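Local structure of homoserine dehydrogenase (Staphylococcus aureus M1064, 4PG7) at residues 127-132 and 235-240. The protein catalyses the NAD(P)-dependent interconversion of aspartate semialdehyde and homoserine in the aspartic acid pathway, by hydride transfer. Sequence-based numbering, arbitrary orientation. Where two conformers were deposited one is given.
Sequences LLAVHL and NQVIKL
The first turn of helix 129-141, in what is, by family, the NAD-binding domain, meets the loop that follows helix 220-234 through A129 and V130, which pack against V237. The closest apolar approach is V130 CG2 to V237 CG1, 3.6 Å, the two side chains crossing at about a right angle. With CG1 anti to the backbone N (chi1 169°), V237 directs this methyl at the start of the helix, where it also lies 4.1 Å from A129 CB. A small alanine suits this place: with the CA atoms of A129 and V237 5.4 Å apart, its single methyl is enough to touch V237 CG1. Beta-branched V130 and V237 offer short, stiff surfaces at a partly solvent-exposed margin. Farther along, L128 CD1, one of two terminal methyls, lies 4.2 Å from L240 CB; the longer leucine suits a wider spacing, the CA atoms of L128 and L240 being 7.7 Å apart.

No direct hydrogen bond joins the segments; a water does so instead. It accepts from V130 N at 2.9 Å and donates to I238 O at 2.7 Å, so an amide of the first turn, which has no carbonyl of its own helix to bind, is linked to a loop carbonyl. At the N-cap position, L128 N donates to H131 ND1 at 3.2 Å, almost in the plane of the imidazole, which helps fix the ring's rotation.

L127 and H131 lie against V107 of helix 106-115, A129 rests on V227 and Y231 of helix 220-234, and L132 on I228 and L240 on A223 of the same helix. The side chain of I238 starts away from helix 129-141 and packs on V279 and A281 of strand 278-289, putting the loop between the start of that helix and the mixed sheet.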
loop_
_atom_site.group_PDB
_atom_site.type_symbol
_atom_site.label_atom_id
_atom_site.label_comp_id
_atom_site.label_asym_id
_atom_site.label_seq_id
_atom_site.Cartn_x
_atom_site.Cartn_y
_atom_site.Cartn_z
ATOM N N LEU A 127 -8.857 19.480 -9.968
ATOM C CA LEU A 127 -8.329 20.231 -8.816
ATOM C C LEU A 127 -6.847 19.922 -8.595
ATOM O O LEU A 127 -6.426 18.767 -8.633
ATOM C CB LEU A 127 -9.069 19.877 -7.525
ATOM C CG LEU A 127 -10.358 20.596 -7.085
ATOM C CD1 LEU A 127 -10.882 21.668 -8.041
ATOM C CD2 LEU A 127 -11.379 19.614 -6.564
ATOM N N LEU A 128 -6.078 20.968 -8.332
ATOM C CA LEU A 128 -4.658 20.853 -8.057
ATOM C C LEU A 128 -4.436 21.341 -6.630
ATOM O O LEU A 128 -5.406 21.667 -5.919
ATOM C CB LEU A 128 -3.857 21.645 -9.093
ATOM C CG LEU A 128 -3.918 21.025 -10.495
ATOM C CD1 LEU A 128 -3.431 21.982 -11.576
ATOM C CD2 LEU A 128 -3.132 19.732 -10.563
ATOM N N ALA A 129 -3.176 21.385 -6.203
ATOM C CA ALA A 129 -2.855 21.660 -4.820
ATOM C C ALA A 129 -3.305 23.061 -4.402
ATOM O O ALA A 129 -3.824 23.232 -3.303
ATOM C CB ALA A 129 -1.368 21.496 -4.566
ATOM N N VAL A 130 -3.093 24.040 -5.278
ATOM C CA VAL A 130 -3.503 25.426 -5.021
ATOM C C VAL A 130 -4.986 25.461 -4.638
ATOM O O VAL A 130 -5.382 26.101 -3.654
ATOM C CB VAL A 130 -3.253 26.333 -6.253
ATOM C CG1 VAL A 130 -3.901 27.707 -6.073
ATOM C CG2 VAL A 130 -1.757 26.527 -6.476
ATOM N N HIS A 131 -5.778 24.709 -5.390
ATOM C CA HIS A 131 -7.210 24.676 -5.201
ATOM C C HIS A 131 -7.605 23.978 -3.902
ATOM O O HIS A 131 -8.450 24.487 -3.157
ATOM C CB HIS A 131 -7.859 24.033 -6.436
ATOM C CG HIS A 131 -7.460 24.706 -7.714
ATOM N ND1 HIS A 131 -6.710 24.086 -8.691
ATOM C CD2 HIS A 131 -7.624 25.983 -8.127
ATOM C CE1 HIS A 131 -6.473 24.932 -9.677
ATOM N NE2 HIS A 131 -7.011 26.095 -9.353
ATOM N N LEU A 132 -7.017 22.817 -3.639
ATOM C CA LEU A 132 -7.344 22.052 -2.439
ATOM C C LEU A 132 -6.974 22.814 -1.173
ATOM O O LEU A 132 -7.675 22.726 -0.163
ATOM C CB LEU A 132 -6.640 20.697 -2.434
ATOM C CG LEU A 132 -7.047 19.720 -3.540
ATOM C CD1 LEU A 132 -6.125 18.501 -3.518
ATOM C CD2 LEU A 132 -8.514 19.309 -3.418
ATOM N N ASN A 235 2.758 18.480 2.543
ATOM C CA ASN A 235 1.982 19.658 2.918
ATOM C C ASN A 235 2.510 20.938 2.266
ATOM O O ASN A 235 2.475 22.009 2.853
ATOM C CB ASN A 235 1.928 19.800 4.437
ATOM C CG ASN A 235 1.504 18.516 5.129
ATOM O OD1 ASN A 235 0.581 17.835 4.685
ATOM N ND2 ASN A 235 2.179 18.179 6.222
ATOM N N GLN A 236 2.992 20.809 1.036
ATOM C CA GLN A 236 3.488 21.942 0.271
ATOM C C GLN A 236 2.698 22.026 -1.006
ATOM O O GLN A 236 2.411 21.015 -1.627
ATOM C CB GLN A 236 4.957 21.751 -0.095
ATOM C CG GLN A 236 5.905 21.758 1.091
ATOM C CD GLN A 236 6.071 23.131 1.708
ATOM O OE1 GLN A 236 5.948 23.291 2.918
ATOM N NE2 GLN A 236 6.350 24.127 0.883
ATOM N N VAL A 237 2.402 23.246 -1.416
ATOM C CA VAL A 237 1.702 23.499 -2.645
ATOM C C VAL A 237 2.718 23.804 -3.724
ATOM O O VAL A 237 3.468 24.753 -3.596
ATOM C CB VAL A 237 0.768 24.715 -2.490
ATOM C CG1 VAL A 237 0.220 25.153 -3.837
ATOM C CG2 VAL A 237 -0.360 24.403 -1.515
ATOM N N ILE A 238 2.729 23.017 -4.793
ATOM C CA ILE A 238 3.493 23.378 -5.987
ATOM C C ILE A 238 2.533 23.573 -7.137
ATOM O O ILE A 238 1.425 23.072 -7.099
ATOM C CB ILE A 238 4.555 22.314 -6.350
ATOM C CG1 ILE A 238 3.919 20.999 -6.815
ATOM C CG2 ILE A 238 5.471 22.074 -5.163
ATOM C CD1 ILE A 238 4.933 19.972 -7.283
ATOM N N LYS A 239 2.973 24.280 -8.171
ATOM C CA LYS A 239 2.157 24.480 -9.363
ATOM C C LYS A 239 2.440 23.389 -10.387
ATOM O O LYS A 239 3.549 22.832 -10.424
ATOM C CB LYS A 239 2.482 25.845 -9.974
ATOM C CG LYS A 239 2.188 27.042 -9.065
ATOM C CD LYS A 239 2.740 28.338 -9.664
ATOM N N LEU A 240 1.459 23.099 -11.245
ATOM C CA LEU A 240 1.658 22.134 -12.303
ATOM C C LEU A 240 2.902 22.465 -13.127
ATOM O O LEU A 240 3.646 21.566 -13.509
ATOM C CB LEU A 240 0.431 22.029 -13.209
ATOM C CG LEU A 240 0.479 21.023 -14.374
ATOM C CD1 LEU A 240 0.793 19.612 -13.885
ATOM C CD2 LEU A 240 -0.851 21.041 -15.135
HETATM O O HOH W 1 -1.247 23.393 -7.452
#